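Local atomic coordinates of D-alanyl-D-alanine carboxypeptidase (Penicillin binding protein) family protein (Francisella tularensis subsp. tularensis, PDB entry 6OSU), a protein that probably removes the terminal D-alanine from peptidoglycan precursors as a penicillin-binding serine carboxypeptidase of peptidase family S11. Residues Ser211-Ile214 against Ala215-Lys218; Leu332-Lys335 against Ala336-Val340; Tyr173-Ala176 against His177-Ala180. All blocks are in the same frame, centred on the assembly; numbering follows the deposited sequence.

Contact 1 of 3, residues Ser211-Ile214 against Ala215-Lys218; sequences SVSI and ADRK
S213 lies between strand 210-212 and helix 214-220, and its backbone and side chain both bond to A215-K218. The chain enters the helix at I214. S213 O accepts from R217 N at 3.1 Å. I214 O accepts from K218 N at 3.0 Å. This second bond is the straighter of the two, with an N-H...O angle of 158°. R217 N also makes a weak bond to I214 O.

The hydroxyl of S213 folds back over the open end of the helix. S213 OG accepts from D216 N at 3.0 Å. That bond is also nearly straight, at 157°. A215 CB packs against the same oxygen. The carboxylate of D216 turns back toward the serine, and D216 OD1 lies 3.3 Å from S213 CB. D216 CG sits beside its own backbone N (chi1 -80°), which brings the acid to the start of the helix. V212 CG1 meets D216 CB at 3.8 Å, the two side chains crossing at about a right angle. I214 and K218 run side by side one turn apart, with I214 CG2 3.7 Å from K218 CE. R217 touches I214 O through its CB. Its extended chain then runs to L260 of strand 258-262 and to P222 and F252. D216 OD2 has a long, weak ion pair with K247.

This is a serine N-cap. It starts a short surface helix shortly after an outermost strand of the sheet 210-212, 201-205, 258-262.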
loop_
_atom_site.group_PDB
_atom_site.type_symbol
_atom_site.label_atom_id
_atom_site.label_comp_id
_atom_site.label_asym_id
_atom_site.label_seq_id
_atom_site.Cartn_x
_atom_site.Cartn_y
_atom_site.Cartn_z
ATOM N N SER A 211 21.548 10.581 -13.357
ATOM C CA SER A 211 21.475 9.129 -13.324
ATOM C C SER A 211 21.559 8.544 -14.732
ATOM O O SER A 211 21.516 9.254 -15.740
ATOM C CB SER A 211 20.187 8.674 -12.634
ATOM O OG SER A 211 19.048 9.178 -13.307
ATOM N N VAL A 212 21.694 7.223 -14.787
ATOM C CA VAL A 212 21.689 6.476 -16.038
ATOM C C VAL A 212 20.753 5.289 -15.874
ATOM O O VAL A 212 20.764 4.621 -14.835
ATOM C CB VAL A 212 23.102 6.000 -16.442
ATOM C CG1 VAL A 212 23.047 5.194 -17.735
ATOM C CG2 VAL A 212 24.042 7.179 -16.594
ATOM N N SER A 213 19.929 5.046 -16.891
ATOM C CA SER A 213 19.037 3.895 -16.888
ATOM C C SER A 213 19.812 2.612 -16.623
ATOM O O SER A 213 20.905 2.406 -17.157
ATOM C CB SER A 213 18.307 3.800 -18.231
ATOM O OG SER A 213 18.082 2.449 -18.600
ATOM N N ILE A 214 19.242 1.753 -15.775
ATOM C CA ILE A 214 19.854 0.452 -15.517
ATOM C C ILE A 214 19.927 -0.362 -16.803
ATOM O O ILE A 214 20.889 -1.107 -17.033
ATOM C CB ILE A 214 19.082 -0.288 -14.407
ATOM C CG1 ILE A 214 19.342 0.371 -13.051
ATOM C CG2 ILE A 214 19.457 -1.763 -14.366
ATOM C CD1 ILE A 214 18.757 -0.388 -11.879
ATOM N N ALA A 215 18.921 -0.217 -17.669
ATOM C CA ALA A 215 18.958 -0.885 -18.965
ATOM C C ALA A 215 20.120 -0.381 -19.811
ATOM O O ALA A 215 20.762 -1.162 -20.523
ATOM C CB ALA A 215 17.632 -0.686 -19.699
ATOM N N ASP A 216 20.410 0.923 -19.745
ATOM C CA ASP A 216 21.568 1.451 -20.460
ATOM C C ASP A 216 22.871 0.902 -19.897
ATOM O O ASP A 216 23.857 0.782 -20.633
ATOM C CB ASP A 216 21.588 2.980 -20.417
ATOM C CG ASP A 216 20.660 3.605 -21.440
ATOM O OD1 ASP A 216 19.846 4.471 -21.055
ATOM O OD2 ASP A 216 20.736 3.220 -22.627
ATOM N N ARG A 217 22.899 0.566 -18.607
ATOM C CA ARG A 217 24.108 -0.019 -18.036
ATOM C C ARG A 217 24.313 -1.445 -18.530
ATOM O O ARG A 217 25.435 -1.831 -18.871
ATOM C CB ARG A 217 24.049 0.005 -16.511
ATOM C CG ARG A 217 25.360 -0.399 -15.864
ATOM C CD ARG A 217 25.168 -1.004 -14.487
ATOM N NE ARG A 217 26.448 -1.395 -13.901
ATOM C CZ ARG A 217 26.583 -2.012 -12.732
ATOM N NH1 ARG A 217 27.791 -2.327 -12.283
ATOM N NH2 ARG A 217 25.512 -2.318 -12.013
ATOM N N LYS A 218 23.243 -2.241 -18.574
ATOM C CA LYS A 218 23.362 -3.621 -19.027
ATOM C C LYS A 218 23.704 -3.720 -20.508
ATOM O O LYS A 218 24.231 -4.751 -20.938
ATOM C CB LYS A 218 22.070 -4.386 -18.729
ATOM C CG LYS A 218 21.809 -4.607 -17.242
ATOM C CD LYS A 218 20.416 -5.173 -16.999
ATOM C CE LYS A 218 20.049 -5.184 -15.516
ATOM N NZ LYS A 218 20.537 -6.398 -14.802
#

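Contact 2 of 3, residues Leu332-Lys335 against Ala336-Val340; sequences LLYK and ANSPV
Y334 reaches from the end of strand 328-334 across the turn to S338. Its CG is anti to the backbone N (chi1 175°), and this turns the ring toward the loop 336-338. Beyond CB, the first contacts come at the ring carbons, which the loop meets obliquely. CE1 touches S338 CB at 3.6 Å. At the other flank of the ring, on the same side of its plane, CE2 lies 3.9 Å from A336 CA. At the tip, Y334 OH donates to S338 O at 2.8 Å. The hydroxyl lies 18° from the plane of that carbonyl, with a C=O...O angle of 125°. Y334 OH also bonds to S360 N, which ties the turn to the end of strand 355-359.

The S338 side chain works in the reverse direction. S338 OG donates to K335 O at 2.6 Å, from above the carbonyl plane. S338 N adds a weak bond of 3.3 Å to the same oxygen. K335 CB packs 3.6 Å from S338 OG. Outside the turn, A336 N bonds to N363 OD1.

K335-S338 form a type II beta turn. Just before it, L333 and Y334 both face I364 in a classic beta bulge, at the end of the two-stranded pairing of 328-334 with 364-369 in the PBP5-type C-terminal region.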
loop_
_atom_site.group_PDB
_atom_site.type_symbol
_atom_site.label_atom_id
_atom_site.label_comp_id
_atom_site.label_asym_id
_atom_site.label_seq_id
_atom_site.Cartn_x
_atom_site.Cartn_y
_atom_site.Cartn_z
ATOM N N LEU A 332 -18.121 -8.910 -4.913
ATOM C CA LEU A 332 -19.232 -7.970 -4.790
ATOM C C LEU A 332 -20.422 -8.740 -4.230
ATOM O O LEU A 332 -21.172 -9.373 -4.974
ATOM C CB LEU A 332 -19.561 -7.330 -6.134
ATOM C CG LEU A 332 -20.692 -6.299 -6.104
ATOM C CD1 LEU A 332 -20.247 -5.037 -5.377
ATOM C CD2 LEU A 332 -21.182 -5.977 -7.507
ATOM N N LEU A 333 -20.593 -8.689 -2.908
ATOM C CA LEU A 333 -21.654 -9.460 -2.271
ATOM C C LEU A 333 -23.029 -8.854 -2.526
ATOM O O LEU A 333 -24.027 -9.582 -2.576
ATOM C CB LEU A 333 -21.389 -9.564 -0.771
ATOM C CG LEU A 333 -20.018 -10.140 -0.410
ATOM C CD1 LEU A 333 -19.711 -9.966 1.070
ATOM C CD2 LEU A 333 -19.958 -11.604 -0.798
ATOM N N TYR A 334 -23.106 -7.533 -2.676
ATOM C CA TYR A 334 -24.371 -6.857 -2.938
ATOM C C TYR A 334 -24.126 -5.701 -3.893
ATOM O O TYR A 334 -23.322 -4.811 -3.601
ATOM C CB TYR A 334 -25.015 -6.351 -1.644
ATOM C CG TYR A 334 -26.269 -5.540 -1.875
ATOM C CD1 TYR A 334 -27.462 -6.158 -2.222
ATOM C CD2 TYR A 334 -26.259 -4.157 -1.752
ATOM C CE1 TYR A 334 -28.611 -5.425 -2.440
ATOM C CE2 TYR A 334 -27.406 -3.412 -1.966
ATOM C CZ TYR A 334 -28.580 -4.052 -2.312
ATOM O OH TYR A 334 -29.728 -3.318 -2.528
ATOM N N LYS A 335 -24.815 -5.723 -5.030
ATOM C CA LYS A 335 -24.787 -4.626 -5.987
ATOM C C LYS A 335 -25.809 -3.579 -5.564
ATOM O O LYS A 335 -26.973 -3.910 -5.314
ATOM C CB LYS A 335 -25.089 -5.141 -7.394
ATOM C CG LYS A 335 -24.984 -4.098 -8.486
ATOM C CD LYS A 335 -25.338 -4.694 -9.841
ATOM C CE LYS A 335 -24.556 -5.976 -10.104
ATOM N NZ LYS A 335 -24.649 -6.414 -11.528
ATOM N N ALA A 336 -25.370 -2.324 -5.476
ATOM C CA ALA A 336 -26.224 -1.263 -4.953
ATOM C C ALA A 336 -27.510 -1.143 -5.766
ATOM O O ALA A 336 -27.541 -1.415 -6.970
ATOM C CB ALA A 336 -25.477 0.071 -4.952
ATOM N N ASN A 337 -28.585 -0.748 -5.078
ATOM C CA ASN A 337 -29.917 -0.552 -5.648
ATOM C C ASN A 337 -30.561 -1.853 -6.116
ATOM O O ASN A 337 -31.511 -1.823 -6.907
ATOM C CB ASN A 337 -29.891 0.460 -6.802
ATOM C CG ASN A 337 -29.054 1.685 -6.487
ATOM O OD1 ASN A 337 -29.096 2.213 -5.376
ATOM N ND2 ASN A 337 -28.278 2.137 -7.467
ATOM N N SER A 338 -30.078 -3.001 -5.650
ATOM C CA SER A 338 -30.690 -4.274 -6.018
ATOM C C SER A 338 -31.909 -4.528 -5.140
ATOM O O SER A 338 -31.783 -4.533 -3.911
ATOM C CB SER A 338 -29.698 -5.420 -5.874
ATOM O OG SER A 338 -28.630 -5.287 -6.794
ATOM N N PRO A 339 -33.088 -4.734 -5.717
ATOM C CA PRO A 339 -34.277 -4.967 -4.893
ATOM C C PRO A 339 -34.241 -6.329 -4.218
ATOM O O PRO A 339 -33.679 -7.297 -4.735
ATOM C CB PRO A 339 -35.431 -4.882 -5.902
ATOM C CG PRO A 339 -34.852 -4.218 -7.121
ATOM C CD PRO A 339 -33.416 -4.625 -7.146
ATOM N N VAL A 340 -34.842 -6.386 -3.032
ATOM C CA VAL A 340 -35.059 -7.626 -2.289
ATOM C C VAL A 340 -36.486 -7.557 -1.763
ATOM O O VAL A 340 -36.759 -6.844 -0.791
ATOM C CB VAL A 340 -34.053 -7.812 -1.146
ATOM C CG1 VAL A 340 -34.418 -9.032 -0.318
ATOM C CG2 VAL A 340 -32.638 -7.959 -1.704
#

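Contact 3 of 3, residues Tyr173-Ala176 against His177-Ala180; sequences YTTA and HDMA
T175 OG1 accepts from D178 N at 2.9 Å, with an N-H...O angle of 161°. The hydroxyl stands between the backbone N and carbonyl carbon, a position (chi1 72°) that points OG1 at the amides of the first turn of helix 176-189. D178 CB packs 3.3 Å from the same oxygen. T175 O takes M179 N at 2.9 Å. A176 O takes A180 N one residue on.

M179 lies across T174 at about a right angle. Its CG meets T174 OG1 at 3.7 Å, and its CE meets T174 CG2 at 3.9 Å. M179 also packs on V303 of strand 298-307. A water bridges T175 OG1 at 2.8 Å and D178 OD1 at 2.7 Å.

The next shell fixes the polar ends of D178 and T174. D178 OD2 bonds to N158 N and T159 OG1. T159 OG1 also bonds to T174 OG1. A176 and A180 seat the helix on V41 of strand 39-44.

The N-cap threonine gives the buried amide of D178 an acceptor. The acid has partners at both oxygens and lies at the positive end of the helix dipole. Both would be expected to stabilise its negative charge.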
loop_
_atom_site.group_PDB
_atom_site.type_symbol
_atom_site.label_atom_id
_atom_site.label_comp_id
_atom_site.label_asym_id
_atom_site.label_seq_id
_atom_site.Cartn_x
_atom_site.Cartn_y
_atom_site.Cartn_z
ATOM N N TYR A 173 6.333 9.229 15.850
ATOM C CA TYR A 173 5.663 7.935 15.901
ATOM C C TYR A 173 4.688 7.784 14.745
ATOM O O TYR A 173 4.280 8.760 14.110
ATOM C CB TYR A 173 4.927 7.725 17.230
ATOM C CG TYR A 173 3.914 8.796 17.560
ATOM C CD1 TYR A 173 2.638 8.771 17.009
ATOM C CD2 TYR A 173 4.230 9.829 18.433
ATOM C CE1 TYR A 173 1.710 9.749 17.310
ATOM C CE2 TYR A 173 3.309 10.810 18.742
ATOM C CZ TYR A 173 2.049 10.765 18.179
ATOM O OH TYR A 173 1.128 11.740 18.487
ATOM N N THR A 174 4.323 6.531 14.492
ATOM C CA THR A 174 3.245 6.167 13.587
ATOM C C THR A 174 2.747 4.791 14.007
ATOM O O THR A 174 3.191 4.236 15.016
ATOM C CB THR A 174 3.696 6.172 12.124
ATOM O OG1 THR A 174 2.569 5.892 11.287
ATOM C CG2 THR A 174 4.765 5.111 11.887
ATOM N N THR A 175 1.809 4.244 13.236
ATOM C CA THR A 175 1.286 2.909 13.488
ATOM C C THR A 175 1.247 2.138 12.177
ATOM O O THR A 175 1.290 2.717 11.090
ATOM C CB THR A 175 -0.122 2.935 14.118
ATOM O OG1 THR A 175 -1.085 3.352 13.141
ATOM C CG2 THR A 175 -0.167 3.878 15.311
ATOM N N ALA A 176 1.169 0.811 12.294
ATOM C CA ALA A 176 1.067 -0.020 11.099
ATOM C C ALA A 176 -0.213 0.285 10.334
ATOM O O ALA A 176 -0.216 0.303 9.099
ATOM C CB ALA A 176 1.137 -1.502 11.478
ATOM N N HIS A 177 -1.306 0.545 11.053
ATOM C CA HIS A 177 -2.559 0.907 10.398
ATOM C C HIS A 177 -2.431 2.245 9.679
ATOM O O HIS A 177 -2.865 2.391 8.530
ATOM C CB HIS A 177 -3.690 0.950 11.427
ATOM C CG HIS A 177 -5.045 1.181 10.833
ATOM N ND1 HIS A 177 -6.142 1.515 11.598
ATOM C CD2 HIS A 177 -5.484 1.118 9.553
ATOM C CE1 HIS A 177 -7.197 1.654 10.814
ATOM N NE2 HIS A 177 -6.824 1.419 9.569
ATOM N N ASP A 178 -1.830 3.237 10.342
ATOM C CA ASP A 178 -1.671 4.547 9.719
ATOM C C ASP A 178 -0.791 4.467 8.479
ATOM O O ASP A 178 -1.053 5.145 7.478
ATOM C CB ASP A 178 -1.088 5.541 10.721
ATOM C CG ASP A 178 -2.151 6.195 11.585
ATOM O OD1 ASP A 178 -3.311 5.722 11.576
ATOM O OD2 ASP A 178 -1.828 7.194 12.264
ATOM N N MET A 179 0.258 3.640 8.523
ATOM C CA MET A 179 1.144 3.521 7.371
ATOM C C MET A 179 0.473 2.788 6.217
ATOM O O MET A 179 0.754 3.085 5.050
ATOM C CB MET A 179 2.442 2.826 7.777
ATOM C CG MET A 179 3.459 3.775 8.389
ATOM S SD MET A 179 4.069 4.943 7.158
ATOM C CE MET A 179 4.685 6.265 8.204
ATOM N N ALA A 180 -0.423 1.844 6.516
ATOM C CA ALA A 180 -1.187 1.198 5.455
ATOM C C ALA A 180 -2.175 2.170 4.822
ATOM O O ALA A 180 -2.399 2.136 3.606
ATOM C CB ALA A 180 -1.911 -0.034 6.001
HETATM O O HOH W 1 -3.754 4.025 13.661
#

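How the contacts relate
Along the chain the order is contact 3, contact 1, contact 2. Contacts 3 and 1 both belong to the carboxypeptidase part, but their centres are about 35 Å apart. Contact 3 is buried, where helix 176-189 packs on the five-stranded sheet of that part, on strands 39-44 and 298-307. Contact 1 is at the surface, where an outer strand of the three-stranded sheet passes into helix 214-220. Contact 2 belongs to the PBP5-type C-terminal part, with its centre about 51 Å from that of contact 1 and about 33 Å from that of contact 3. Contact 3 alone lies near the predicted active site, with the M179 side chain about 8 Å from that of K278. Contacts 1 and 2 lie far out on opposite sides of the chain's centre.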